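Local coordinates for esterase (Alcaligenes sp., PDB 1QLW), which probably hydrolyses carboxylic esters, as a bacterial esterase of the alpha/beta-hydrolase fold, at residues Y211-A216 with I226-P231; I246-V251 with H270-A275. All coordinates share one frame; numbering follows the deposited sequence.

Contact 1: residues Y211-A216 with I226-P231; sequences YPFQTA and IVSVEP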
ATOM      1  N   TYR A 211      -5.626 -19.591  -1.361  1.00 12.07           N
ATOM      2  CA  TYR A 211      -6.788 -18.709  -1.295  1.00 12.34           C
ATOM      3  C   TYR A 211      -7.784 -18.857  -2.417  1.00 11.99           C
ATOM      4  O   TYR A 211      -8.977 -18.982  -2.134  1.00 13.19           O
ATOM      5  CB  TYR A 211      -6.419 -17.233  -1.136  1.00 12.60           C
ATOM      6  CG  TYR A 211      -5.722 -16.782   0.117  1.00 11.69           C
ATOM      7  CD1 TYR A 211      -5.386 -17.600   1.189  1.00 12.21           C
ATOM      8  CD2 TYR A 211      -5.421 -15.422   0.249  1.00 11.78           C
ATOM      9  CE1 TYR A 211      -4.724 -17.091   2.298  1.00 12.10           C
ATOM     10  CE2 TYR A 211      -4.784 -14.901   1.351  1.00 11.71           C
ATOM     11  CZ  TYR A 211      -4.430 -15.746   2.385  1.00 11.37           C
ATOM     12  OH  TYR A 211      -3.771 -15.294   3.507  1.00 12.73           O
ATOM     13  N   PRO A 212      -7.376 -18.808  -3.682  1.00 12.59           N
ATOM     14  CA  PRO A 212      -8.380 -18.874  -4.751  1.00 13.19           C
ATOM     15  C   PRO A 212      -9.203 -20.136  -4.729  1.00 12.35           C
ATOM     16  O   PRO A 212     -10.369 -20.123  -5.127  1.00 13.32           O
ATOM     17  CB  PRO A 212      -7.581 -18.742  -6.038  1.00 14.63           C
ATOM     18  CG  PRO A 212      -6.266 -18.227  -5.651  1.00 17.99           C
ATOM     19  CD  PRO A 212      -6.023 -18.552  -4.206  1.00 13.86           C
ATOM     20  N   PHE A 213      -8.583 -21.241  -4.321  1.00 12.60           N
ATOM     21  CA  PHE A 213      -9.290 -22.508  -4.235  1.00 12.52           C
ATOM     22  C   PHE A 213     -10.315 -22.493  -3.115  1.00 12.60           C
ATOM     23  O   PHE A 213     -11.400 -23.052  -3.245  1.00 14.20           O
ATOM     24  CB  PHE A 213      -8.290 -23.652  -4.034  1.00 13.12           C
ATOM     25  CG  PHE A 213      -7.244 -23.724  -5.110  1.00 13.25           C
ATOM     26  CD1 PHE A 213      -7.550 -24.213  -6.373  1.00 14.49           C
ATOM     27  CD2 PHE A 213      -5.959 -23.292  -4.870  1.00 14.63           C
ATOM     28  CE1 PHE A 213      -6.581 -24.288  -7.363  1.00 15.09           C
ATOM     29  CE2 PHE A 213      -4.979 -23.369  -5.837  1.00 15.78           C
ATOM     30  CZ  PHE A 213      -5.296 -23.869  -7.092  1.00 15.58           C
ATOM     31  N   GLN A 214      -9.956 -21.869  -1.975  1.00 12.90           N
ATOM     32  CA  GLN A 214     -10.914 -21.695  -0.895  1.00 13.54           C
ATOM     33  C   GLN A 214     -12.027 -20.746  -1.323  1.00 13.16           C
ATOM     34  O   GLN A 214     -13.196 -20.949  -0.968  1.00 14.83           O
ATOM     35  CB  GLN A 214     -10.192 -21.182   0.357  1.00 13.41           C
ATOM     36  CG  GLN A 214      -9.241 -22.222   0.907  1.00 13.78           C
ATOM     37  CD  GLN A 214      -8.385 -21.746   2.048  1.00 14.56           C
ATOM     38  OE1 GLN A 214      -8.167 -20.540   2.214  1.00 16.50           O
ATOM     39  NE2 GLN A 214      -7.854 -22.655   2.848  1.00 16.48           N
ATOM     40  N   THR A 215     -11.719 -19.701  -2.075  1.00 12.98           N
ATOM     41  CA  THR A 215     -12.743 -18.786  -2.573  1.00 13.42           C
ATOM     42  C   THR A 215     -13.720 -19.572  -3.440  1.00 13.40           C
ATOM     43  O   THR A 215     -14.940 -19.453  -3.260  1.00 14.30           O
ATOM     44  CB  THR A 215     -12.098 -17.655  -3.380  1.00 13.90           C
ATOM     45  OG1 THR A 215     -11.196 -16.923  -2.533  1.00 14.82           O
ATOM     46  CG2 THR A 215     -13.139 -16.702  -3.934  1.00 15.11           C
ATOM     47  N   ALA A 216     -13.196 -20.374  -4.376  1.00 13.92           N
ATOM     48  CA  ALA A 216     -14.053 -21.100  -5.294  1.00 14.68           C
ATOM     49  C   ALA A 216     -14.933 -22.118  -4.591  1.00 15.40           C
ATOM     50  O   ALA A 216     -16.083 -22.320  -4.992  1.00 16.90           O
ATOM     51  CB  ALA A 216     -13.213 -21.749  -6.384  1.00 16.56           C
ATOM     52  N   ILE A 226      -7.785 -20.185 -12.264  1.00 13.22           N
ATOM     53  CA  ILE A 226      -6.880 -19.984 -11.140  1.00 12.85           C
ATOM     54  C   ILE A 226      -5.461 -20.298 -11.577  1.00 12.69           C
ATOM     55  O   ILE A 226      -5.233 -21.362 -12.147  1.00 13.89           O
ATOM     56  CB  ILE A 226      -7.273 -20.847  -9.926  1.00 13.47           C
ATOM     57  CG1 ILE A 226      -8.667 -20.484  -9.428  1.00 14.28           C
ATOM     58  CG2 ILE A 226      -6.213 -20.796  -8.846  1.00 14.67           C
ATOM     59  CD1 ILE A 226      -9.241 -21.450  -8.428  1.00 15.88           C
ATOM     60  N   VAL A 227      -4.551 -19.392 -11.241  1.00 12.47           N
ATOM     61  CA  VAL A 227      -3.126 -19.587 -11.416  1.00 12.22           C
ATOM     62  C   VAL A 227      -2.487 -19.473 -10.030  1.00 12.48           C
ATOM     63  O   VAL A 227      -2.711 -18.463  -9.365  1.00 13.68           O
ATOM     64  CB  VAL A 227      -2.481 -18.590 -12.383  1.00 13.11           C
ATOM     65  CG1 VAL A 227      -0.977 -18.801 -12.482  1.00 14.39           C
ATOM     66  CG2 VAL A 227      -3.147 -18.639 -13.753  1.00 14.37           C
ATOM     67  N   SER A 228      -1.746 -20.480  -9.596  1.00 13.44           N
ATOM     68  CA  SER A 228      -1.132 -20.430  -8.263  1.00 15.24           C
ATOM     69  C   SER A 228       0.363 -20.652  -8.439  1.00 15.11           C
ATOM     70  O   SER A 228       0.768 -21.709  -8.927  1.00 17.16           O
ATOM     71  CB  SER A 228      -1.831 -21.458  -7.378  1.00 17.88           C
ATOM     72  OG  SER A 228      -1.465 -21.463  -6.030  1.00 21.20           O
ATOM     73  N   VAL A 229       1.158 -19.672  -8.030  1.00 14.84           N
ATOM     74  CA  VAL A 229       2.612 -19.722  -8.121  1.00 14.19           C
ATOM     75  C   VAL A 229       3.194 -20.249  -6.816  1.00 13.17           C
ATOM     76  O   VAL A 229       3.029 -19.592  -5.770  1.00 13.82           O
ATOM     77  CB  VAL A 229       3.173 -18.332  -8.452  1.00 15.85           C
ATOM     78  CG1 VAL A 229       4.686 -18.413  -8.515  1.00 18.20           C
ATOM     79  CG2 VAL A 229       2.579 -17.834  -9.758  1.00 18.82           C
ATOM     80  N   GLU A 230       3.798 -21.428  -6.867  1.00 12.75           N
ATOM     81  CA  GLU A 230       4.425 -22.041  -5.705  1.00 13.51           C
ATOM     82  C   GLU A 230       3.594 -21.917  -4.441  1.00 13.18           C
ATOM     83  O   GLU A 230       4.021 -21.324  -3.441  1.00 13.96           O
ATOM     84  CB  GLU A 230       5.843 -21.542  -5.481  1.00 14.63           C
ATOM     85  CG  GLU A 230       6.751 -21.943  -6.636  1.00 14.97           C
ATOM     86  CD  GLU A 230       8.217 -21.891  -6.346  1.00 13.89           C
ATOM     87  OE1 GLU A 230       8.638 -21.422  -5.261  1.00 14.58           O
ATOM     88  OE2 GLU A 230       8.989 -22.337  -7.243  1.00 14.45           O
ATOM     89  N   PRO A 231       2.396 -22.464  -4.457  1.00 13.95           N
ATOM     90  CA  PRO A 231       1.540 -22.415  -3.285  1.00 14.17           C
ATOM     91  C   PRO A 231       2.138 -23.134  -2.094  1.00 14.92           C
ATOM     92  O   PRO A 231       2.756 -24.201  -2.215  1.00 16.40           O
ATOM     93  CB  PRO A 231       0.236 -23.081  -3.744  1.00 15.58           C
ATOM     94  CG  PRO A 231       0.672 -23.988  -4.855  1.00 16.63           C
ATOM     95  CD  PRO A 231       1.772 -23.244  -5.546  1.00 15.42           C
TER

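Contact 2: residues I246-V251 with H270-A275; sequences IPVLVV and HAFIDA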
ATOM      1  N   ILE A 246     -13.337 -25.031 -13.298  1.00 17.45           N
ATOM      2  CA  ILE A 246     -12.422 -23.885 -13.271  1.00 15.72           C
ATOM      3  C   ILE A 246     -11.037 -24.367 -13.675  1.00 14.95           C
ATOM      4  O   ILE A 246     -10.432 -25.128 -12.911  1.00 16.08           O
ATOM      5  CB  ILE A 246     -12.374 -23.278 -11.853  1.00 17.01           C
ATOM      6  CG1 ILE A 246     -13.747 -22.748 -11.437  1.00 18.13           C
ATOM      7  CG2 ILE A 246     -11.354 -22.153 -11.777  1.00 16.81           C
ATOM      8  CD1 ILE A 246     -13.876 -22.451  -9.961  1.00 19.07           C
ATOM      9  N   PRO A 247     -10.505 -23.970 -14.813  1.00 15.08           N
ATOM     10  CA  PRO A 247      -9.153 -24.399 -15.195  1.00 15.88           C
ATOM     11  C   PRO A 247      -8.148 -23.893 -14.171  1.00 14.39           C
ATOM     12  O   PRO A 247      -8.247 -22.763 -13.685  1.00 14.28           O
ATOM     13  CB  PRO A 247      -8.951 -23.822 -16.579  1.00 18.12           C
ATOM     14  CG  PRO A 247     -10.317 -23.513 -17.097  1.00 21.40           C
ATOM     15  CD  PRO A 247     -11.125 -23.148 -15.868  1.00 16.63           C
ATOM     16  N   VAL A 248      -7.148 -24.734 -13.900  1.00 14.38           N
ATOM     17  CA  VAL A 248      -6.122 -24.452 -12.913  1.00 14.25           C
ATOM     18  C   VAL A 248      -4.716 -24.671 -13.451  1.00 13.49           C
ATOM     19  O   VAL A 248      -4.432 -25.686 -14.066  1.00 14.70           O
ATOM     20  CB  VAL A 248      -6.292 -25.372 -11.682  1.00 14.26           C
ATOM     21  CG1 VAL A 248      -5.157 -25.225 -10.685  1.00 15.44           C
ATOM     22  CG2 VAL A 248      -7.648 -25.179 -11.017  1.00 15.27           C
ATOM     23  N   LEU A 249      -3.857 -23.680 -13.169  1.00 13.55           N
ATOM     24  CA  LEU A 249      -2.445 -23.762 -13.470  1.00 13.83           C
ATOM     25  C   LEU A 249      -1.653 -23.559 -12.183  1.00 13.88           C
ATOM     26  O   LEU A 249      -1.881 -22.550 -11.510  1.00 14.73           O
ATOM     27  CB  LEU A 249      -2.037 -22.689 -14.485  1.00 14.93           C
ATOM     28  CG  LEU A 249      -0.553 -22.655 -14.845  1.00 14.94           C
ATOM     29  CD1 LEU A 249      -0.125 -23.908 -15.597  1.00 16.57           C
ATOM     30  CD2 LEU A 249      -0.236 -21.423 -15.685  1.00 15.62           C
ATOM     31  N   VAL A 250      -0.774 -24.488 -11.851  1.00 13.87           N
ATOM     32  CA  VAL A 250       0.109 -24.355 -10.690  1.00 14.24           C
ATOM     33  C   VAL A 250       1.523 -24.298 -11.253  1.00 14.14           C
ATOM     34  O   VAL A 250       1.894 -25.152 -12.056  1.00 16.23           O
ATOM     35  CB  VAL A 250      -0.081 -25.499  -9.685  1.00 15.26           C
ATOM     36  CG1 VAL A 250       0.959 -25.430  -8.584  1.00 16.97           C
ATOM     37  CG2 VAL A 250      -1.505 -25.487  -9.134  1.00 16.84           C
ATOM     38  N   VAL A 251       2.326 -23.316 -10.841  1.00 14.08           N
ATOM     39  CA  VAL A 251       3.647 -23.098 -11.412  1.00 14.30           C
ATOM     40  C   VAL A 251       4.724 -23.253 -10.344  1.00 14.01           C
ATOM     41  O   VAL A 251       4.633 -22.647  -9.273  1.00 15.27           O
ATOM     42  CB  VAL A 251       3.764 -21.683 -12.026  1.00 14.83           C
ATOM     43  CG1 VAL A 251       5.096 -21.546 -12.761  1.00 15.78           C
ATOM     44  CG2 VAL A 251       2.608 -21.382 -12.962  1.00 16.88           C
ATOM     45  N   HIS A 270       1.068 -31.979  -7.368  1.00 15.99           N
ATOM     46  CA  HIS A 270       0.803 -32.974  -8.411  1.00 16.36           C
ATOM     47  C   HIS A 270      -0.383 -33.857  -8.031  1.00 16.21           C
ATOM     48  O   HIS A 270      -1.193 -34.190  -8.896  1.00 17.84           O
ATOM     49  CB  HIS A 270       2.004 -33.888  -8.634  1.00 16.97           C
ATOM     50  CG  HIS A 270       3.044 -33.301  -9.525  1.00 16.82           C
ATOM     51  ND1 HIS A 270       2.833 -33.026 -10.859  1.00 17.82           N
ATOM     52  CD2 HIS A 270       4.342 -32.987  -9.258  1.00 17.81           C
ATOM     53  CE1 HIS A 270       3.963 -32.593 -11.389  1.00 18.09           C
ATOM     54  NE2 HIS A 270       4.889 -32.543 -10.435  1.00 18.52           N
ATOM     55  N   ALA A 271      -0.475 -34.271  -6.775  1.00 16.74           N
ATOM     56  CA  ALA A 271      -1.580 -35.156  -6.378  1.00 17.57           C
ATOM     57  C   ALA A 271      -2.900 -34.434  -6.645  1.00 16.54           C
ATOM     58  O   ALA A 271      -3.862 -35.046  -7.095  1.00 17.74           O
ATOM     59  CB  ALA A 271      -1.429 -35.595  -4.953  1.00 19.50           C
ATOM     60  N   PHE A 272      -2.964 -33.151  -6.308  1.00 16.69           N
ATOM     61  CA  PHE A 272      -4.141 -32.338  -6.569  1.00 16.16           C
ATOM     62  C   PHE A 272      -4.458 -32.258  -8.046  1.00 16.23           C
ATOM     63  O   PHE A 272      -5.590 -32.519  -8.443  1.00 17.18           O
ATOM     64  CB  PHE A 272      -3.913 -30.930  -5.977  1.00 16.94           C
ATOM     65  CG  PHE A 272      -4.858 -29.894  -6.497  1.00 17.20           C
ATOM     66  CD1 PHE A 272      -6.221 -30.009  -6.339  1.00 18.35           C
ATOM     67  CD2 PHE A 272      -4.294 -28.815  -7.175  1.00 18.60           C
ATOM     68  CE1 PHE A 272      -7.041 -29.011  -6.870  1.00 20.13           C
ATOM     69  CE2 PHE A 272      -5.107 -27.821  -7.676  1.00 19.96           C
ATOM     70  CZ  PHE A 272      -6.467 -27.948  -7.537  1.00 20.20           C
ATOM     71  N   ILE A 273      -3.487 -31.856  -8.847  1.00 15.69           N
ATOM     72  CA  ILE A 273      -3.725 -31.682 -10.280  1.00 15.51           C
ATOM     73  C   ILE A 273      -4.157 -32.985 -10.916  1.00 15.82           C
ATOM     74  O   ILE A 273      -5.090 -33.004 -11.728  1.00 16.43           O
ATOM     75  CB  ILE A 273      -2.467 -31.109 -10.935  1.00 16.24           C
ATOM     76  CG1 ILE A 273      -2.212 -29.655 -10.489  1.00 16.37           C
ATOM     77  CG2 ILE A 273      -2.550 -31.202 -12.457  1.00 17.41           C
ATOM     78  CD1 ILE A 273      -3.263 -28.659 -10.944  1.00 16.35           C
ATOM     79  N   ASP A 274      -3.490 -34.081 -10.585  1.00 16.60           N
ATOM     80  CA  ASP A 274      -3.880 -35.370 -11.146  1.00 16.78           C
ATOM     81  C   ASP A 274      -5.290 -35.744 -10.750  1.00 17.72           C
ATOM     82  O   ASP A 274      -6.052 -36.254 -11.579  1.00 17.88           O
ATOM     83  CB  ASP A 274      -2.885 -36.444 -10.688  1.00 17.92           C
ATOM     84  CG  ASP A 274      -1.510 -36.257 -11.290  1.00 19.01           C
ATOM     85  OD1 ASP A 274      -1.329 -35.489 -12.258  1.00 20.59           O
ATOM     86  OD2 ASP A 274      -0.594 -36.927 -10.770  1.00 20.74           O
ATOM     87  N   ALA A 275      -5.652 -35.537  -9.486  1.00 16.91           N
ATOM     88  CA  ALA A 275      -7.013 -35.800  -9.030  1.00 18.30           C
ATOM     89  C   ALA A 275      -8.025 -34.934  -9.766  1.00 17.87           C
ATOM     90  O   ALA A 275      -9.107 -35.408 -10.119  1.00 18.73           O
ATOM     91  CB  ALA A 275      -7.139 -35.596  -7.532  1.00 19.80           C
TER

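Contact 1: residues Y211-A216 with I226-P231
Ile226 touches both Pro212 and Phe213, joining the first turn of a helix to the last strand of its beta-alpha-beta unit. The unit, strand 200-205, helix 211-218 and strand 223-229, belongs to the parallel part of the alpha/beta-hydrolase sheet, and helix and strand run nearly antiparallel, their axes 149° apart and 9.1 Å at closest approach. The two branches of Ile226 divide the work. CG2 stands over one face of the Phe213 ring, 4.1 Å from its centroid and 28° off the ring normal, a CH-pi contact in which the methyl is displaced toward CZ. The same methyl also touches Pro212 CB at 3.7 Å, a neighbour roughly at right angles to the ring. The other branch, with CG1 anti to the carbonyl carbon (chi1 -61°), runs along the helix: CD1 reaches the backbone Pro212 O at 3.7 Å and lies near Phe213 CD1, with Ala216 CB a looser neighbour one turn further on.

Two residues along the strand, Ser228 comes obliquely to the CE2 corner of the ring, on the same side of its plane as the Ile226 methyl, its CB 4.0 Å from Phe213 CE2. Its hydroxyl is hydrogen-bonded to Gly209 O, just ahead of the helix, which gives this polar atom a partner in a buried, largely apolar contact.

Further out, Pro212 also packs on Leu202 and Ser204 of strand 200-205. The strand leads into Glu230, whose OE1 meets His298 ND1, consistent with the acid-histidine pair of an alpha/beta-hydrolase catalytic triad. Within the helix, Pro212 O, the oxygen that CD1 of Ile226 abuts, accepts the backbone N-H of Ala216 at 2.9 Å.

Contact 2: residues I246-V251 with H270-A275
Ile273 extends from helix 263-278 to Val248 and Val250, two residues on one face of strand 248-252. These elements open the beta-alpha-beta unit that strand 283-287 completes in the alpha/beta-hydrolase sheet. The helix runs almost antiparallel to the strand, with a crossing angle of -160° and an axis separation of 10.1 Å, and the two layers meet through side chains alone.

From CB, which already faces the strand, Ile273 sends CG1 anti to its carbonyl carbon (chi1 -69°). A second bend, chi2 -66°, turns CD1 toward the valines, whereas CG2 makes no close contact with the strand. CD1 is therefore the whole of the isoleucine's grip: it lies 3.9 Å from Val248 CG1 and 4.1 Å from Val250 CG2, touching different branches of the two valines. Ile273 meets Val248 at a slant and passes alongside Val250, the two pointing opposite ways.

Val248 CG1 also sits at the edge of the Phe272 ring, near its plane, 4.0 Å from CE2. The faces of Phe272 are thus not used by the valine. The ring also packs on Pro235, while Val248 touches Phe213 of helix 211-218 and Val250 is backed by Pro231.

No hydrogen bond crosses between the segments. All four touching side chains are hydrocarbon and buried, and the pairing is sparse, carried by the Phe272 edge and the Ile273 methyl. The helix is therefore held to this face of the strand by dispersion and the burial of apolar surface, which set no direction.

In the fold
Both contacts are buried and each seats a helix on a strand in the parallel part of the same mixed sheet, in successive beta-alpha-beta units. Contact 1 is the more central, its centre about 9 Å from that of the chain against about 17 Å for contact 2, and buries more surface, 232 Å² against 139 Å². Contact 2 is wholly apolar, and its helix turns His270 and Asp274 to the surface; contact 1 adds a CH-pi contact and a serine whose hydroxyl bonds back to the loop before the helix. Strands 223-229 and 248-252 are neighbours, probably hydrogen-bonded from Ser228 N to Leu249 O (2.8 Å). The helices meet edge-to-face, Phe213 CE1 lying 3.7 Å from Phe272 CZ, and Ala216 CB packs against Ile246 CD1.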